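Local coordinates for endoglucanase (Thermotoga maritima, PDB 2FVG), which is probably a metal-dependent aminopeptidase of the M42 family, expected to bind two divalent metal cations per subunit, despite its name, at residues Gly30-Leu35 and Asp177-Gly182; Lys94-Lys99 and Leu126-Gly131. All blocks are in the same frame, centred on the assembly; numbering follows the deposited sequence.

Contact 1: Gly30-Leu35 and Asp177-Gly182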
# COMPACT_ATOMS: atom_id res chain seq x y z
N GLY A 30 4.63 20.37 4.40
CA GLY A 30 3.98 21.66 4.47
C GLY A 30 2.47 21.60 4.36
O GLY A 30 1.83 22.63 4.16
N LEU A 31 1.91 20.40 4.49
CA LEU A 31 0.47 20.21 4.39
C LEU A 31 -0.18 19.81 5.71
O LEU A 31 -1.40 19.87 5.86
CB LEU A 31 0.16 19.14 3.33
CG LEU A 31 0.55 19.48 1.88
CD1 LEU A 31 0.37 18.26 1.01
CD2 LEU A 31 -0.25 20.68 1.35
N VAL A 32 0.65 19.39 6.66
CA VAL A 32 0.18 18.90 7.95
C VAL A 32 0.61 19.83 9.10
O VAL A 32 1.45 20.71 8.92
CB VAL A 32 0.65 17.44 8.18
CG1 VAL A 32 0.05 16.53 7.13
CG2 VAL A 32 2.16 17.33 8.15
N ASP A 33 0.00 19.63 10.27
CA ASP A 33 0.29 20.47 11.44
C ASP A 33 1.46 19.87 12.22
O ASP A 33 2.26 20.60 12.80
CB ASP A 33 -0.94 20.59 12.33
CG ASP A 33 -2.12 21.22 11.61
OD1 ASP A 33 -1.98 22.30 11.00
OD2 ASP A 33 -3.22 20.63 11.67
N ASN A 34 1.55 18.55 12.21
CA ASN A 34 2.65 17.88 12.84
C ASN A 34 2.96 16.63 12.03
O ASN A 34 2.07 16.03 11.44
CB ASN A 34 2.30 17.53 14.29
CG ASN A 34 3.49 16.97 15.06
OD1 ASN A 34 4.62 17.44 14.92
ND2 ASN A 34 3.22 15.97 15.90
N LEU A 35 4.23 16.26 12.00
CA LEU A 35 4.68 15.10 11.26
C LEU A 35 5.89 14.49 11.92
O LEU A 35 6.90 15.18 12.11
CB LEU A 35 5.05 15.51 9.83
CG LEU A 35 5.52 14.40 8.90
CD1 LEU A 35 4.37 13.48 8.55
CD2 LEU A 35 6.08 15.00 7.65
N ASP A 177 -3.01 12.76 -1.67
CA ASP A 177 -3.90 13.59 -2.51
C ASP A 177 -5.00 14.27 -1.71
O ASP A 177 -5.42 15.37 -2.05
CB ASP A 177 -4.52 12.79 -3.68
CG ASP A 177 -3.52 12.50 -4.81
OD1 ASP A 177 -2.31 12.83 -4.69
OD2 ASP A 177 -3.97 11.93 -5.83
N VAL A 178 -5.49 13.60 -0.67
CA VAL A 178 -6.51 14.19 0.19
C VAL A 178 -5.88 15.41 0.86
O VAL A 178 -6.47 16.49 0.90
CB VAL A 178 -7.04 13.19 1.24
CG1 VAL A 178 -7.91 13.91 2.30
CG2 VAL A 178 -7.83 12.09 0.56
N LEU A 179 -4.65 15.23 1.34
CA LEU A 179 -3.92 16.33 1.98
C LEU A 179 -3.57 17.46 1.02
O LEU A 179 -3.71 18.64 1.38
CB LEU A 179 -2.66 15.79 2.66
CG LEU A 179 -2.95 15.03 3.95
CD1 LEU A 179 -1.69 14.28 4.43
CD2 LEU A 179 -3.48 15.99 5.02
N GLU A 180 -3.13 17.12 -0.19
CA GLU A 180 -2.83 18.15 -1.19
C GLU A 180 -4.06 18.93 -1.62
O GLU A 180 -3.95 20.11 -1.99
CB GLU A 180 -2.14 17.60 -2.43
CG GLU A 180 -0.66 17.38 -2.26
CD GLU A 180 0.12 17.55 -3.55
OE1 GLU A 180 -0.50 17.58 -4.64
OE2 GLU A 180 1.37 17.66 -3.47
N SER A 181 -5.22 18.29 -1.58
CA SER A 181 -6.46 18.95 -2.00
C SER A 181 -6.92 19.96 -0.97
O SER A 181 -7.90 20.65 -1.20
CB SER A 181 -7.59 17.94 -2.24
OG SER A 181 -8.21 17.55 -1.01
N GLY A 182 -6.22 20.04 0.16
CA GLY A 182 -6.61 20.93 1.26
C GLY A 182 -7.83 20.35 1.95
O GLY A 182 -8.93 20.41 1.42
O HOH W 1 -4.02 19.74 3.86
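L31 reaches the last turn of helix 166-180 with both methyls. Its CD1 lies 3.5 Å from CG of E180, where the two side chains run obliquely past each other. The same CD1 is 4.2 Å from CB of L179. The other branch, CD2, sits 4.0 Å from the carbonyl O of L179. L31 has CG anti to its carbonyl carbon (chi1 -65°), and its CB points toward the helix, which brings the forked end against the L179-E180 backbone. V32 adds a second apolar touch. Its CG1 is 3.9 Å from CD1 of L179 and meets the CD2 branch of that leucine as well.

No direct hydrogen bond crosses the contact. One water links the segments, donating to O of L179 at 2.7 Å and to O of L31 at 3.3 Å. It bridges two backbone carbonyls that cannot bond each other. NZ of K47 also donates to O of L31. The contact joins the turn after helix 18-28 to the C-terminal end of helix 166-180, in the part of the M42 fold built on the large mixed sheet. L179 also touches I28 of helix 18-28, and V32 touches A45 of strand 43-47. Just beyond, D33 and N34 both face L46 in a classic beta bulge.

E180 turns its CB away from L31, and its OE2 is hydrogen-bonded to OH of Y3 and its OE1 to N of G1. Its aliphatic CG is what meets the leucine. S181 OG donates to O of V178 at 2.8 Å, and G182 follows with positive phi.

Contact 2: Lys94-Lys99 and Leu126-Gly131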
# COMPACT_ATOMS: atom_id res chain seq x y z
N LYS A 94 12.10 -12.63 -14.16
CA LYS A 94 11.67 -11.35 -13.56
C LYS A 94 12.84 -10.42 -13.27
O LYS A 94 13.90 -10.87 -12.82
CB LYS A 94 10.87 -11.56 -12.27
CG LYS A 94 9.35 -11.44 -12.40
CD LYS A 94 8.75 -12.32 -13.45
CE LYS A 94 7.25 -12.12 -13.50
NZ LYS A 94 6.64 -13.02 -14.52
N VAL A 95 12.65 -9.12 -13.53
CA VAL A 95 13.69 -8.12 -13.26
C VAL A 95 13.51 -7.55 -11.86
O VAL A 95 12.40 -7.15 -11.44
CB VAL A 95 13.73 -6.98 -14.30
CG1 VAL A 95 14.97 -6.11 -14.08
CG2 VAL A 95 13.77 -7.54 -15.71
N VAL A 96 14.62 -7.46 -11.14
CA VAL A 96 14.62 -7.00 -9.77
C VAL A 96 15.74 -6.01 -9.60
O VAL A 96 16.57 -5.85 -10.50
CB VAL A 96 14.85 -8.16 -8.80
CG1 VAL A 96 13.63 -9.09 -8.75
CG2 VAL A 96 16.11 -8.94 -9.16
N GLN A 97 15.79 -5.35 -8.45
CA GLN A 97 16.88 -4.42 -8.21
C GLN A 97 17.35 -4.42 -6.77
O GLN A 97 16.56 -4.67 -5.87
CB GLN A 97 16.49 -3.00 -8.58
CG GLN A 97 15.56 -2.36 -7.59
CD GLN A 97 15.91 -0.90 -7.37
OE1 GLN A 97 16.42 -0.52 -6.31
NE2 GLN A 97 15.70 -0.08 -8.39
N VAL A 98 18.64 -4.15 -6.56
CA VAL A 98 19.23 -4.08 -5.23
C VAL A 98 20.08 -2.83 -5.28
O VAL A 98 20.96 -2.70 -6.12
CB VAL A 98 20.08 -5.33 -4.89
CG1 VAL A 98 20.74 -5.21 -3.51
CG2 VAL A 98 19.23 -6.57 -4.91
N LYS A 99 19.79 -1.89 -4.39
CA LYS A 99 20.46 -0.60 -4.35
C LYS A 99 20.71 -0.04 -5.75
O LYS A 99 21.85 0.24 -6.13
CB LYS A 99 21.71 -0.65 -3.47
CG LYS A 99 21.35 -0.85 -1.99
CD LYS A 99 22.54 -0.88 -1.07
CE LYS A 99 23.48 -2.01 -1.42
NZ LYS A 99 24.57 -2.19 -0.41
N LEU A 126 16.76 -20.74 -7.42
CA LEU A 126 16.77 -19.48 -8.14
C LEU A 126 18.00 -18.64 -7.78
O LEU A 126 18.53 -18.73 -6.68
CB LEU A 126 15.48 -18.71 -7.85
CG LEU A 126 14.18 -19.42 -8.24
CD1 LEU A 126 12.95 -18.65 -7.78
CD2 LEU A 126 14.11 -19.67 -9.74
N ARG A 127 18.45 -17.81 -8.72
CA ARG A 127 19.59 -16.91 -8.52
C ARG A 127 19.30 -15.59 -9.19
O ARG A 127 18.55 -15.55 -10.17
CB ARG A 127 20.86 -17.49 -9.16
CG ARG A 127 21.36 -18.81 -8.59
CD ARG A 127 22.02 -18.64 -7.24
NE ARG A 127 22.55 -19.91 -6.72
CZ ARG A 127 21.86 -20.77 -5.98
NH1 ARG A 127 20.59 -20.52 -5.65
NH2 ARG A 127 22.44 -21.88 -5.56
N ILE A 128 19.84 -14.49 -8.67
CA ILE A 128 19.67 -13.22 -9.35
C ILE A 128 20.98 -12.99 -10.04
O ILE A 128 22.04 -13.21 -9.46
CB ILE A 128 19.40 -12.01 -8.43
CG1 ILE A 128 18.25 -12.30 -7.47
CG2 ILE A 128 19.12 -10.73 -9.29
CD1 ILE A 128 18.08 -11.26 -6.38
N ASP A 129 20.91 -12.57 -11.30
CA ASP A 129 22.07 -12.26 -12.06
C ASP A 129 22.05 -10.76 -12.27
O ASP A 129 21.09 -10.22 -12.82
CB ASP A 129 22.04 -13.00 -13.40
CG ASP A 129 23.32 -12.83 -14.21
OD1 ASP A 129 24.36 -12.46 -13.63
OD2 ASP A 129 23.27 -13.06 -15.45
N PHE A 130 23.08 -10.09 -11.79
CA PHE A 130 23.26 -8.66 -11.96
C PHE A 130 24.37 -8.42 -12.98
O PHE A 130 24.62 -7.29 -13.38
CB PHE A 130 23.66 -7.99 -10.65
CG PHE A 130 22.61 -8.03 -9.59
CD1 PHE A 130 21.53 -7.15 -9.63
CD2 PHE A 130 22.71 -8.91 -8.52
CE1 PHE A 130 20.56 -7.17 -8.64
CE2 PHE A 130 21.76 -8.93 -7.53
CZ PHE A 130 20.68 -8.06 -7.59
N GLY A 131 25.05 -9.50 -13.37
CA GLY A 131 26.14 -9.41 -14.34
C GLY A 131 27.56 -9.64 -13.82
O GLY A 131 28.52 -9.48 -14.58
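F130 and V98 meet where CZ of the F130 ring reaches strand 95-98. The contact belongs to the smaller domain of the M42 fold, an antiparallel six-stranded sheet. Strands 95-98 and 126-129 are not neighbours in it: strand 101-107 runs between them, and the side chains reach across one face. The CA atoms of V96 and I128 are 8.0 Å apart, and no hydrogen bond links the two segments.

F130 lies just past the end of strand 126-129. Its ring tip, CZ, is 3.4 Å from CG2 of V98, and the two side chains cross at about a right angle. The methyl approaches the ring obliquely. One ring face is partly covered by I128, whose CG2 stands 3.5 Å above the ring plane, offset toward the rim. F130 also touches L101 of strand 101-107. With an alanine here, V98 CG2 and I128 CG2 would probably lose their shared aromatic partner, and a gap would open at this end of the contact.

V96 makes the other apolar touch, with I128. Both V96 and V98 point toward strand 126-129, as alternate residues of a strand do. I128 also touches V78 and F80 of strand 78-83, and V148 of strand 147-150 packs on all three aliphatic residues. The strand ends in an Asx turn: N of G131 donates to OD1 of D129. I128 has CG2 anti to its backbone N, which carries that methyl to 3.5 Å from CG2 of V96.

The two contacts lie in different parts of the fold. Contact 1 is on the large mixed sheet and its helices; contact 2 is in the six-stranded antiparallel sheet. Their centres are 37 Å apart, and their nearest atoms are about 22 Å apart, so they do not touch. In sequence, both segments of contact 2 fall between the two segments of contact 1. Neither lies at the predicted metal site. Helix 166-180 does relate contact 1 to it: D167, a predicted ligand of both metals, lies in the first turn of the helix, and contact 1 sits near the other end of that helix. Contact 2 is packing within its own sheet, centred about 23 Å from the centre of the chain.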